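Local coordinates for protein glutathione s-transferase III (Zea mays, PDB 1AW9) that probably conjugates reduced glutathione to hydrophobic electrophiles, releasing a halide from halogenated substrates, and so takes part in herbicide detoxification in maize, at residues S111-Q116 and K134-L139; V17-N22 and Q204-A209; E96-V101 and D144-H149; G7-P12 and I30-L35. All coordinates share one frame; numbering follows the deposited sequence.

Interaction 1: S111-Q116 and K134-L139. With CD (cadmium ion), chain D.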
loop_
_atom_site.group_PDB
_atom_site.type_symbol
_atom_site.label_atom_id
_atom_site.label_comp_id
_atom_site.label_asym_id
_atom_site.label_seq_id
_atom_site.Cartn_x
_atom_site.Cartn_y
_atom_site.Cartn_z
ATOM N N SER A 111 -3.160 -16.031 8.200
ATOM C CA SER A 111 -3.088 -16.351 6.773
ATOM C C SER A 111 -2.039 -15.604 5.960
ATOM O O SER A 111 -1.398 -16.220 5.104
ATOM C CB SER A 111 -4.444 -16.252 6.081
ATOM O OG SER A 111 -5.036 -15.007 6.347
ATOM N N PRO A 112 -1.902 -14.254 6.123
ATOM C CA PRO A 112 -0.871 -13.565 5.328
ATOM C C PRO A 112 0.498 -14.171 5.568
ATOM O O PRO A 112 1.301 -14.243 4.655
ATOM C CB PRO A 112 -0.912 -12.149 5.873
ATOM C CG PRO A 112 -2.336 -11.965 6.216
ATOM C CD PRO A 112 -2.745 -13.274 6.836
ATOM N N LEU A 113 0.759 -14.591 6.804
ATOM C CA LEU A 113 2.041 -15.175 7.164
ATOM C C LEU A 113 2.266 -16.511 6.451
ATOM O O LEU A 113 3.360 -16.795 5.973
ATOM C CB LEU A 113 2.144 -15.347 8.686
ATOM C CG LEU A 113 2.261 -14.059 9.507
ATOM C CD1 LEU A 113 2.353 -14.395 10.971
ATOM C CD2 LEU A 113 3.472 -13.264 9.107
ATOM N N VAL A 114 1.227 -17.338 6.391
ATOM C CA VAL A 114 1.316 -18.643 5.722
ATOM C C VAL A 114 1.451 -18.418 4.233
ATOM O O VAL A 114 2.232 -19.085 3.565
ATOM C CB VAL A 114 0.076 -19.510 6.018
ATOM C CG1 VAL A 114 -0.006 -20.649 5.039
ATOM C CG2 VAL A 114 0.160 -20.018 7.459
ATOM N N PHE A 115 0.765 -17.405 3.734
ATOM C CA PHE A 115 0.833 -17.088 2.338
ATOM C C PHE A 115 2.200 -16.589 1.854
ATOM O O PHE A 115 2.678 -16.993 0.795
ATOM C CB PHE A 115 -0.198 -16.062 1.957
ATOM C CG PHE A 115 0.005 -15.573 0.594
ATOM C CD1 PHE A 115 -0.198 -16.432 -0.480
ATOM C CD2 PHE A 115 0.571 -14.321 0.370
ATOM C CE1 PHE A 115 0.164 -16.068 -1.756
ATOM C CE2 PHE A 115 0.936 -13.944 -0.905
ATOM C CZ PHE A 115 0.736 -14.824 -1.975
ATOM N N GLN A 116 2.772 -15.623 2.558
ATOM C CA GLN A 116 4.070 -15.083 2.186
ATOM C C GLN A 116 5.241 -16.053 2.425
ATOM O O GLN A 116 6.183 -16.106 1.636
ATOM C CB GLN A 116 4.338 -13.798 2.968
ATOM C CG GLN A 116 3.421 -12.677 2.668
ATOM C CD GLN A 116 3.644 -12.143 1.307
ATOM O OE1 GLN A 116 4.753 -12.204 0.781
ATOM N NE2 GLN A 116 2.608 -11.620 0.704
ATOM N N LYS A 134 4.339 -6.686 9.527
ATOM C CA LYS A 134 3.071 -6.182 10.016
ATOM C C LYS A 134 2.252 -7.302 10.703
ATOM O O LYS A 134 1.787 -7.155 11.839
ATOM C CB LYS A 134 2.259 -5.564 8.879
ATOM C CG LYS A 134 0.843 -5.237 9.293
ATOM C CD LYS A 134 0.073 -4.628 8.148
ATOM C CE LYS A 134 -1.393 -4.381 8.539
ATOM N NZ LYS A 134 -2.200 -3.572 7.534
ATOM N N HIS A 135 2.066 -8.415 10.009
ATOM C CA HIS A 135 1.287 -9.489 10.576
ATOM C C HIS A 135 1.886 -10.310 11.674
ATOM O O HIS A 135 1.151 -10.743 12.518
ATOM C CB HIS A 135 0.773 -10.352 9.495
ATOM C CG HIS A 135 -0.212 -9.635 8.683
ATOM N ND1 HIS A 135 -1.453 -9.297 9.184
ATOM C CD2 HIS A 135 -0.134 -9.098 7.449
ATOM C CE1 HIS A 135 -2.102 -8.584 8.287
ATOM N NE2 HIS A 135 -1.326 -8.450 7.223
ATOM N N ALA A 136 3.205 -10.492 11.693
ATOM C CA ALA A 136 3.830 -11.234 12.760
ATOM C C ALA A 136 3.628 -10.457 14.059
ATOM O O ALA A 136 3.399 -11.019 15.119
ATOM C CB ALA A 136 5.317 -11.373 12.492
ATOM N N GLU A 137 3.763 -9.145 13.979
ATOM C CA GLU A 137 3.608 -8.317 15.146
ATOM C C GLU A 137 2.177 -8.250 15.635
ATOM O O GLU A 137 1.925 -8.277 16.846
ATOM C CB GLU A 137 4.075 -6.943 14.831
ATOM C CG GLU A 137 4.008 -6.120 16.030
ATOM C CD GLU A 137 4.348 -4.723 15.750
ATOM O OE1 GLU A 137 4.920 -4.441 14.665
ATOM O OE2 GLU A 137 4.030 -3.893 16.630
ATOM N N GLN A 138 1.241 -8.124 14.697
ATOM C CA GLN A 138 -0.170 -8.097 15.035
ATOM C C GLN A 138 -0.603 -9.437 15.642
ATOM O O GLN A 138 -1.343 -9.458 16.617
ATOM C CB GLN A 138 -1.003 -7.725 13.799
ATOM C CG GLN A 138 -0.870 -6.250 13.469
ATOM C CD GLN A 138 -1.654 -5.794 12.261
ATOM O OE1 GLN A 138 -2.311 -6.572 11.575
ATOM N NE2 GLN A 138 -1.613 -4.510 12.019
ATOM N N LEU A 139 -0.129 -10.548 15.074
ATOM C CA LEU A 139 -0.441 -11.894 15.580
ATOM C C LEU A 139 0.198 -12.032 16.940
ATOM O O LEU A 139 -0.431 -12.564 17.830
ATOM C CB LEU A 139 0.083 -12.997 14.653
ATOM C CG LEU A 139 -0.413 -14.428 14.950
ATOM C CD1 LEU A 139 -1.966 -14.501 15.036
ATOM C CD2 LEU A 139 0.119 -15.394 13.937
HETATM CD CD CD D . 5.537 -2.108 15.823
HETATM O O HOH W 1 3.838 -1.332 16.012
#
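One face of the His135 imidazole is roofed by the Pro112 ring, whose CG stands 3.8 Å from the ring centroid and only 8° off the ring normal, a CH-pi contact made squarely over the face; Pro112 CB lies 3.5 Å from His135 CD2. At the ring's edge, ND1 is hydrogen-bonded to the side chain of Asn109, which fixes the rotation of the imidazole. The two segments belong to helices 92-122 and 129-152, the long antiparallel pair of the all-helical C-terminal domain of a glutathione transferase. Their local axes approach to 9.3 Å at 142°, and helix 92-122 kinks at Pro112, whose nitrogen cannot bond to the preceding turn. The first torsion of Leu113 (-70°, CG anti to the carbonyl carbon) points its branch at helix 129-152, where CD2 lies 4.3 Å from Ala136 CB and CD1 meets Leu139 CD2. The contact is thus apolar apart from the imidazole. On the outer side of helix 129-152, Glu137 holds a cadmium ion together with Asp133 of the second subunit. Its carboxylate is bidentate, OE1 at 2.7 Å and OE2 at 2.5 Å from the metal.

Interaction 2: V17-N22 and Q204-A209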
loop_
_atom_site.group_PDB
_atom_site.type_symbol
_atom_site.label_atom_id
_atom_site.label_comp_id
_atom_site.label_asym_id
_atom_site.label_seq_id
_atom_site.Cartn_x
_atom_site.Cartn_y
_atom_site.Cartn_z
ATOM N N VAL A 17 -12.030 -27.453 7.528
ATOM C CA VAL A 17 -13.321 -28.154 7.446
ATOM C C VAL A 17 -13.109 -29.638 7.695
ATOM O O VAL A 17 -13.844 -30.235 8.457
ATOM C CB VAL A 17 -14.038 -27.933 6.100
ATOM C CG1 VAL A 17 -15.372 -28.663 6.098
ATOM C CG2 VAL A 17 -14.273 -26.452 5.888
ATOM N N ALA A 18 -12.085 -30.203 7.064
ATOM C CA ALA A 18 -11.737 -31.603 7.232
ATOM C C ALA A 18 -11.538 -31.859 8.743
ATOM O O ALA A 18 -11.986 -32.875 9.284
ATOM C CB ALA A 18 -10.451 -31.905 6.448
ATOM N N THR A 19 -10.907 -30.902 9.426
ATOM C CA THR A 19 -10.660 -30.979 10.860
ATOM C C THR A 19 -11.967 -31.300 11.574
ATOM O O THR A 19 -12.064 -32.278 12.304
ATOM C CB THR A 19 -10.086 -29.638 11.405
ATOM O OG1 THR A 19 -8.775 -29.437 10.879
ATOM C CG2 THR A 19 -9.973 -29.643 12.895
ATOM N N VAL A 20 -12.984 -30.490 11.341
ATOM C CA VAL A 20 -14.255 -30.701 11.978
ATOM C C VAL A 20 -14.955 -31.977 11.486
ATOM O O VAL A 20 -15.594 -32.659 12.283
ATOM C CB VAL A 20 -15.123 -29.436 11.860
ATOM C CG1 VAL A 20 -16.559 -29.712 12.193
ATOM C CG2 VAL A 20 -14.610 -28.400 12.824
ATOM N N LEU A 21 -14.776 -32.368 10.227
ATOM C CA LEU A 21 -15.438 -33.588 9.747
ATOM C C LEU A 21 -14.862 -34.843 10.426
ATOM O O LEU A 21 -15.612 -35.748 10.780
ATOM C CB LEU A 21 -15.387 -33.715 8.218
ATOM C CG LEU A 21 -16.084 -32.637 7.344
ATOM C CD1 LEU A 21 -15.766 -32.867 5.903
ATOM C CD2 LEU A 21 -17.565 -32.590 7.515
ATOM N N ASN A 22 -13.551 -34.883 10.656
ATOM C CA ASN A 22 -12.959 -36.028 11.330
ATOM C C ASN A 22 -13.341 -36.081 12.795
ATOM O O ASN A 22 -13.549 -37.148 13.337
ATOM C CB ASN A 22 -11.465 -36.011 11.203
ATOM C CG ASN A 22 -11.045 -36.250 9.817
ATOM O OD1 ASN A 22 -11.605 -37.103 9.155
ATOM N ND2 ASN A 22 -10.097 -35.464 9.324
ATOM N N GLN A 204 -4.892 -36.075 14.122
ATOM C CA GLN A 204 -3.831 -36.931 13.587
ATOM C C GLN A 204 -4.201 -37.445 12.227
ATOM O O GLN A 204 -3.351 -37.540 11.331
ATOM C CB GLN A 204 -3.595 -38.114 14.518
ATOM C CG GLN A 204 -2.765 -37.743 15.714
ATOM C CD GLN A 204 -1.513 -37.040 15.260
ATOM O OE1 GLN A 204 -0.582 -37.683 14.766
ATOM N NE2 GLN A 204 -1.510 -35.709 15.325
ATOM N N LYS A 205 -5.486 -37.768 12.090
ATOM C CA LYS A 205 -6.068 -38.285 10.851
ATOM C C LYS A 205 -6.002 -37.187 9.795
ATOM O O LYS A 205 -5.465 -37.381 8.691
ATOM C CB LYS A 205 -7.536 -38.688 11.097
ATOM C CG LYS A 205 -8.162 -39.715 10.115
ATOM C CD LYS A 205 -9.675 -39.955 10.398
ATOM C CE LYS A 205 -9.956 -40.222 11.902
ATOM N NZ LYS A 205 -11.406 -40.050 12.299
ATOM N N THR A 206 -6.520 -36.021 10.167
ATOM C CA THR A 206 -6.527 -34.859 9.288
ATOM C C THR A 206 -5.130 -34.577 8.728
ATOM O O THR A 206 -4.948 -34.507 7.527
ATOM C CB THR A 206 -7.021 -33.619 10.045
ATOM O OG1 THR A 206 -8.282 -33.911 10.662
ATOM C CG2 THR A 206 -7.170 -32.433 9.079
ATOM N N VAL A 207 -4.150 -34.437 9.607
ATOM C CA VAL A 207 -2.785 -34.169 9.189
ATOM C C VAL A 207 -2.319 -35.236 8.219
ATOM O O VAL A 207 -1.636 -34.943 7.233
ATOM C CB VAL A 207 -1.801 -34.151 10.402
ATOM C CG1 VAL A 207 -0.367 -34.254 9.921
ATOM C CG2 VAL A 207 -1.972 -32.880 11.224
ATOM N N ALA A 208 -2.664 -36.480 8.534
ATOM C CA ALA A 208 -2.299 -37.626 7.712
ATOM C C ALA A 208 -2.757 -37.505 6.261
ATOM O O ALA A 208 -2.092 -38.014 5.348
ATOM C CB ALA A 208 -2.865 -38.880 8.316
ATOM N N ALA A 209 -3.899 -36.853 6.059
ATOM C CA ALA A 209 -4.466 -36.660 4.723
ATOM C C ALA A 209 -3.858 -35.527 3.861
ATOM O O ALA A 209 -4.058 -35.512 2.653
ATOM C CB ALA A 209 -5.991 -36.496 4.826
HETATM O O HOH W 2 -9.537 -33.223 13.269
HETATM O O HOH W 3 -13.485 -39.633 14.510
HETATM O O HOH W 4 -13.788 -38.990 10.113
#
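Asn22 and Thr206 meet through matching first torsions: Asn22 CG (chi1 -68°) and Thr206 OG1 (chi1 -53°) each lie anti to their own carbonyl carbon, which aims the amide of one helix at the hydroxyl of the other. The result is a hydrogen bond from Asn22 ND2 to Thr206 OG1 of 2.7 Å, with an angle of 155° at the hydrogen and the hydroxyl oxygen close to the amide plane. Thr206 OG1 has further partners: it is hydrogen-bonded to the backbone oxygen of Ala202, one turn earlier in its helix, and a water at 3.0 Å from OG1 links it to the backbone oxygen of Thr19. This buried oxygen is therefore well satisfied, and its position is fixed from several directions. The same torsion places Thr206 CG2 against the first helix, 4.2 Å from Ala18 CB and 3.8 Å from Thr19 OG1; the latter hydroxyl is engaged by the backbone oxygen of Val15. Lys205 runs extended as far as CD, which lies 3.7 Å from Asn22 OD1; the bend at the third torsion turns NZ back towards the Asn22 backbone. NZ makes no direct bond to Asn22, but two waters bridge them, bonding to Asn22 O and to Asn22 OD1, with only their links to NZ weak. The local axes come within 9.1 Å, and the backbones are closest at Thr19 and Thr206, with CA atoms 5.9 Å apart. Helix 12-23 is the first helix of the thioredoxin-like domain, and the contact fastens to it helix 201-209 near the C-terminus, an interdomain junction of the glutathione transferase fold.

Interaction 3: E96-V101 and D144-H149. With CD (cadmium ion), chain B.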
loop_
_atom_site.group_PDB
_atom_site.type_symbol
_atom_site.label_atom_id
_atom_site.label_comp_id
_atom_site.label_asym_id
_atom_site.label_seq_id
_atom_site.Cartn_x
_atom_site.Cartn_y
_atom_site.Cartn_z
ATOM N N GLU A 96 -18.852 -18.223 21.950
ATOM C CA GLU A 96 -19.199 -17.295 20.870
ATOM C C GLU A 96 -18.118 -16.210 20.674
ATOM O O GLU A 96 -17.795 -15.840 19.538
ATOM C CB GLU A 96 -20.563 -16.648 21.118
ATOM C CG GLU A 96 -21.719 -17.622 21.273
ATOM C CD GLU A 96 -22.065 -18.398 20.017
ATOM O OE1 GLU A 96 -21.491 -18.152 18.929
ATOM O OE2 GLU A 96 -22.929 -19.280 20.138
ATOM N N VAL A 97 -17.564 -15.713 21.781
ATOM C CA VAL A 97 -16.521 -14.712 21.733
ATOM C C VAL A 97 -15.266 -15.249 21.048
ATOM O O VAL A 97 -14.788 -14.634 20.125
ATOM C CB VAL A 97 -16.212 -14.203 23.132
ATOM C CG1 VAL A 97 -14.978 -13.362 23.117
ATOM C CG2 VAL A 97 -17.387 -13.365 23.634
ATOM N N TRP A 98 -14.791 -16.437 21.415
ATOM C CA TRP A 98 -13.585 -16.980 20.807
ATOM C C TRP A 98 -13.707 -17.477 19.384
ATOM O O TRP A 98 -12.672 -17.704 18.729
ATOM C CB TRP A 98 -12.906 -18.031 21.701
ATOM C CG TRP A 98 -12.339 -17.356 22.872
ATOM C CD1 TRP A 98 -13.001 -17.061 24.027
ATOM C CD2 TRP A 98 -11.102 -16.651 22.930
ATOM N NE1 TRP A 98 -12.280 -16.178 24.774
ATOM C CE2 TRP A 98 -11.097 -15.914 24.132
ATOM C CE3 TRP A 98 -10.003 -16.551 22.074
ATOM C CZ2 TRP A 98 -10.026 -15.080 24.514
ATOM C CZ3 TRP A 98 -8.935 -15.716 22.450
ATOM C CH2 TRP A 98 -8.960 -14.996 23.660
ATOM N N LEU A 99 -14.943 -17.663 18.910
ATOM C CA LEU A 99 -15.218 -18.086 17.513
ATOM C C LEU A 99 -14.998 -16.870 16.648
ATOM O O LEU A 99 -14.512 -16.984 15.539
ATOM C CB LEU A 99 -16.655 -18.583 17.318
ATOM C CG LEU A 99 -16.906 -20.029 17.732
ATOM C CD1 LEU A 99 -18.422 -20.306 17.881
ATOM C CD2 LEU A 99 -16.206 -20.998 16.768
ATOM N N GLU A 100 -15.441 -15.724 17.139
ATOM C CA GLU A 100 -15.248 -14.467 16.458
ATOM C C GLU A 100 -13.789 -13.971 16.569
ATOM O O GLU A 100 -13.228 -13.413 15.603
ATOM C CB GLU A 100 -16.207 -13.455 17.029
ATOM C CG GLU A 100 -17.527 -13.582 16.432
ATOM C CD GLU A 100 -17.485 -13.180 14.949
ATOM O OE1 GLU A 100 -17.327 -11.965 14.670
ATOM O OE2 GLU A 100 -17.592 -14.065 14.071
ATOM N N VAL A 101 -13.163 -14.150 17.734
ATOM C CA VAL A 101 -11.771 -13.729 17.884
ATOM C C VAL A 101 -10.907 -14.419 16.818
ATOM O O VAL A 101 -10.056 -13.785 16.188
ATOM C CB VAL A 101 -11.219 -14.015 19.317
ATOM C CG1 VAL A 101 -9.722 -13.765 19.372
ATOM C CG2 VAL A 101 -11.908 -13.121 20.314
ATOM N N ASP A 144 -0.707 -12.784 22.766
ATOM C CA ASP A 144 -0.428 -12.390 24.145
ATOM C C ASP A 144 -1.739 -12.437 24.901
ATOM O O ASP A 144 -1.758 -12.657 26.097
ATOM C CB ASP A 144 0.119 -10.973 24.230
ATOM C CG ASP A 144 1.575 -10.893 23.871
ATOM O OD1 ASP A 144 2.285 -11.915 23.866
ATOM O OD2 ASP A 144 2.025 -9.790 23.552
ATOM N N VAL A 145 -2.830 -12.146 24.204
ATOM C CA VAL A 145 -4.154 -12.202 24.805
ATOM C C VAL A 145 -4.604 -13.664 24.955
ATOM O O VAL A 145 -5.277 -14.004 25.915
ATOM C CB VAL A 145 -5.199 -11.359 24.038
ATOM C CG1 VAL A 145 -6.586 -11.559 24.667
ATOM C CG2 VAL A 145 -4.793 -9.858 24.056
ATOM N N TYR A 146 -4.239 -14.521 24.008
ATOM C CA TYR A 146 -4.562 -15.937 24.080
ATOM C C TYR A 146 -3.786 -16.511 25.270
ATOM O O TYR A 146 -4.286 -17.334 26.017
ATOM C CB TYR A 146 -4.100 -16.676 22.805
ATOM C CG TYR A 146 -5.067 -16.672 21.643
ATOM C CD1 TYR A 146 -5.510 -15.475 21.076
ATOM C CD2 TYR A 146 -5.513 -17.868 21.076
ATOM C CE1 TYR A 146 -6.371 -15.468 19.967
ATOM C CE2 TYR A 146 -6.380 -17.869 19.979
ATOM C CZ TYR A 146 -6.801 -16.661 19.435
ATOM O OH TYR A 146 -7.717 -16.673 18.423
ATOM N N GLU A 147 -2.542 -16.100 25.414
ATOM C CA GLU A 147 -1.687 -16.587 26.480
ATOM C C GLU A 147 -2.277 -16.313 27.864
ATOM O O GLU A 147 -2.335 -17.198 28.713
ATOM C CB GLU A 147 -0.307 -15.957 26.331
ATOM C CG GLU A 147 0.582 -16.156 27.501
ATOM C CD GLU A 147 1.089 -17.575 27.665
ATOM O OE1 GLU A 147 0.856 -18.454 26.817
ATOM O OE2 GLU A 147 1.775 -17.815 28.663
ATOM N N ALA A 148 -2.705 -15.083 28.099
ATOM C CA ALA A 148 -3.289 -14.737 29.376
ATOM C C ALA A 148 -4.609 -15.497 29.579
ATOM O O ALA A 148 -4.913 -15.964 30.675
ATOM C CB ALA A 148 -3.519 -13.276 29.436
ATOM N N HIS A 149 -5.376 -15.662 28.510
ATOM C CA HIS A 149 -6.638 -16.380 28.603
ATOM C C HIS A 149 -6.434 -17.864 28.874
ATOM O O HIS A 149 -7.179 -18.478 29.629
ATOM C CB HIS A 149 -7.410 -16.219 27.298
ATOM C CG HIS A 149 -8.684 -17.011 27.227
ATOM N ND1 HIS A 149 -9.831 -16.653 27.904
ATOM C CD2 HIS A 149 -9.000 -18.121 26.517
ATOM C CE1 HIS A 149 -10.800 -17.505 27.612
ATOM N NE2 HIS A 149 -10.318 -18.403 26.773
HETATM CD CD CD B . -10.651 -14.730 28.999
HETATM O O HOH W 5 -9.296 -13.869 29.850
#
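Trp98 presents an edge to Tyr146 and a face to His149, two rings of helix 129-152. The edge of its six-membered ring points at the phenol face, a T-shaped pair with planes at 87° and centroids 5.0 Å apart; Trp98 CZ3 comes 3.6 Å from Tyr146 CE1. One face of the indole instead takes an offset stack with His149, the five-membered ring and the imidazole having centroids 4.2 Å apart and planes at 23°. Val101 CG2 lies over the opposite face. His149 reaches the indole because its CG is anti to the backbone N (chi1 175°). Val145 CG1 packs against Trp98 CH2 at the indole edge, and Val101 CG1 meets Tyr146 OH. The rings bridge helices with local axes 13.2 Å apart, at a side of the helical domain where Phe51 of the fourth subunit packs on Val101 and Val145. Polar atoms of the cluster are satisfied outside it: Tyr146 OH bonds to His168 and His149 NE2 to the backbone oxygen of Leu156. With His149 ND1 binding a cadmium ion at 2.4 Å, both ring nitrogens are engaged. The imidazole is then probably neutral with its proton on NE2, and the metal would polarise the ring stacked on Trp98.

Interaction 4: G7-P12 and I30-L35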
loop_
_atom_site.group_PDB
_atom_site.type_symbol
_atom_site.label_atom_id
_atom_site.label_comp_id
_atom_site.label_asym_id
_atom_site.label_seq_id
_atom_site.Cartn_x
_atom_site.Cartn_y
_atom_site.Cartn_z
ATOM N N GLY A 7 -12.339 -28.713 -3.003
ATOM C CA GLY A 7 -11.175 -27.891 -2.778
ATOM C C GLY A 7 -9.895 -28.665 -2.854
ATOM O O GLY A 7 -9.882 -29.879 -2.978
ATOM N N MET A 8 -8.801 -27.930 -2.798
ATOM C CA MET A 8 -7.466 -28.504 -2.840
ATOM C C MET A 8 -7.136 -29.027 -1.456
ATOM O O MET A 8 -7.297 -28.303 -0.470
ATOM C CB MET A 8 -6.462 -27.398 -3.126
ATOM C CG MET A 8 -5.841 -27.375 -4.496
ATOM S SD MET A 8 -4.530 -26.130 -4.384
ATOM C CE MET A 8 -2.911 -27.192 -4.208
ATOM N N PRO A 9 -6.644 -30.273 -1.353
ATOM C CA PRO A 9 -6.305 -30.810 -0.022
ATOM C C PRO A 9 -5.191 -30.057 0.741
ATOM O O PRO A 9 -5.038 -30.235 1.947
ATOM C CB PRO A 9 -5.939 -32.277 -0.313
ATOM C CG PRO A 9 -5.658 -32.313 -1.794
ATOM C CD PRO A 9 -6.660 -31.346 -2.366
ATOM N N LEU A 10 -4.451 -29.187 0.053
ATOM C CA LEU A 10 -3.375 -28.435 0.701
ATOM C C LEU A 10 -3.808 -27.109 1.297
ATOM O O LEU A 10 -3.106 -26.548 2.130
ATOM C CB LEU A 10 -2.223 -28.195 -0.264
ATOM C CG LEU A 10 -1.397 -29.466 -0.444
ATOM C CD1 LEU A 10 -0.380 -29.275 -1.556
ATOM C CD2 LEU A 10 -0.724 -29.843 0.870
ATOM N N SER A 11 -4.935 -26.592 0.835
ATOM C CA SER A 11 -5.442 -25.334 1.316
ATOM C C SER A 11 -5.883 -25.422 2.785
ATOM O O SER A 11 -6.829 -26.160 3.122
ATOM C CB SER A 11 -6.589 -24.907 0.424
ATOM O OG SER A 11 -7.612 -24.303 1.187
ATOM N N PRO A 12 -5.265 -24.607 3.669
ATOM C CA PRO A 12 -5.622 -24.635 5.090
ATOM C C PRO A 12 -7.103 -24.366 5.360
ATOM O O PRO A 12 -7.629 -24.709 6.424
ATOM C CB PRO A 12 -4.738 -23.529 5.702
ATOM C CG PRO A 12 -3.568 -23.439 4.797
ATOM C CD PRO A 12 -4.216 -23.603 3.413
ATOM N N ILE A 30 -12.652 -35.401 -0.454
ATOM C CA ILE A 30 -12.238 -34.070 -0.809
ATOM C C ILE A 30 -12.090 -34.049 -2.293
ATOM O O ILE A 30 -11.187 -34.688 -2.824
ATOM C CB ILE A 30 -10.889 -33.713 -0.190
ATOM C CG1 ILE A 30 -11.002 -33.650 1.338
ATOM C CG2 ILE A 30 -10.411 -32.398 -0.751
ATOM C CD1 ILE A 30 -9.706 -33.357 2.042
ATOM N N VAL A 31 -12.973 -33.318 -2.964
ATOM C CA VAL A 31 -12.951 -33.203 -4.422
ATOM C C VAL A 31 -12.260 -31.938 -4.927
ATOM O O VAL A 31 -12.752 -30.842 -4.679
ATOM C CB VAL A 31 -14.369 -33.110 -4.999
ATOM C CG1 VAL A 31 -14.325 -33.321 -6.513
ATOM C CG2 VAL A 31 -15.306 -34.045 -4.285
ATOM N N PRO A 32 -11.113 -32.071 -5.613
ATOM C CA PRO A 32 -10.405 -30.895 -6.148
ATOM C C PRO A 32 -11.182 -30.401 -7.372
ATOM O O PRO A 32 -11.720 -31.214 -8.119
ATOM C CB PRO A 32 -9.035 -31.456 -6.539
ATOM C CG PRO A 32 -8.845 -32.564 -5.551
ATOM C CD PRO A 32 -10.212 -33.231 -5.562
ATOM N N VAL A 33 -11.295 -29.080 -7.527
ATOM C CA VAL A 33 -12.039 -28.493 -8.633
ATOM C C VAL A 33 -11.331 -27.405 -9.399
ATOM O O VAL A 33 -10.462 -26.704 -8.883
ATOM C CB VAL A 33 -13.425 -27.920 -8.200
ATOM C CG1 VAL A 33 -14.456 -29.035 -8.158
ATOM C CG2 VAL A 33 -13.335 -27.183 -6.850
ATOM N N ASP A 34 -11.695 -27.314 -10.667
ATOM C CA ASP A 34 -11.169 -26.313 -11.573
ATOM C C ASP A 34 -12.091 -25.123 -11.375
ATOM O O ASP A 34 -13.271 -25.185 -11.723
ATOM C CB ASP A 34 -11.271 -26.816 -13.015
ATOM C CG ASP A 34 -10.483 -25.964 -13.996
ATOM O OD1 ASP A 34 -10.968 -24.873 -14.363
ATOM O OD2 ASP A 34 -9.388 -26.405 -14.416
ATOM N N LEU A 35 -11.558 -24.068 -10.762
ATOM C CA LEU A 35 -12.323 -22.846 -10.486
ATOM C C LEU A 35 -12.635 -22.060 -11.753
ATOM O O LEU A 35 -13.790 -21.704 -12.030
ATOM C CB LEU A 35 -11.557 -21.958 -9.507
ATOM C CG LEU A 35 -12.147 -21.883 -8.113
ATOM C CD1 LEU A 35 -12.539 -23.267 -7.631
ATOM C CD2 LEU A 35 -11.132 -21.257 -7.206
#
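Gly7 and Val31 are joined by the one hydrogen bond of this contact, Gly7 N to Val31 O at 2.7 Å with 158° at the hydrogen. The donor sits 39° above the carbonyl plane and off the lone pair, though the bond is short. Gly7 lies just past the end of strand 3-6, and the bond carries on the parallel pairing in which Val31 also bonds to Leu5 by backbone. Weaker is a CA-H...O interaction, Pro32 CA lying 3.4 Å from Gly7 O with 139° at the hydrogen. The apolar part centres on Pro9, whose CD touches Ile30 CG2 at 4.2 Å and Pro32 CG at 4.0 Å, the two proline rings crossing at about a right angle. Ile30 CG2, turned to the loop by lying anti to the backbone N, also makes van der Waals contact with Gly7 O at 3.4 Å. At the backbone angles of Gly7 a CB would collide with the preceding carbonyl oxygen. A type I turn, closed by Ser11 N to Met8 O, then ends at Ser11, whose OG caps helix 12-23. This loop after the first strand of the thioredoxin-like fold probably helps bind glutathione through Ser11 and Pro12, as in a close relative.

In the fold
Interaction 4 and one side of interaction 2 belong to the thioredoxin-like domain, the centres of the two contacts about 14 Å apart: the loop of interaction 4 runs straight into helix 12-23, whose later turns form interaction 2. That loop supplies part of the probable glutathione site, and Pro12 is about 9 Å from Thr19, side chain to side chain. Interactions 1 and 3 join the same two helices, 92-122 and 129-152, their centres about 18 Å apart; each has a cadmium ion bound by its second segment. Nearest atoms of interactions 1 and 4 are about 5 Å apart, and the side chains of Pro112 and Asn13 about 10 Å. Interaction 3 is remote, about 29 Å centre to centre from interaction 4.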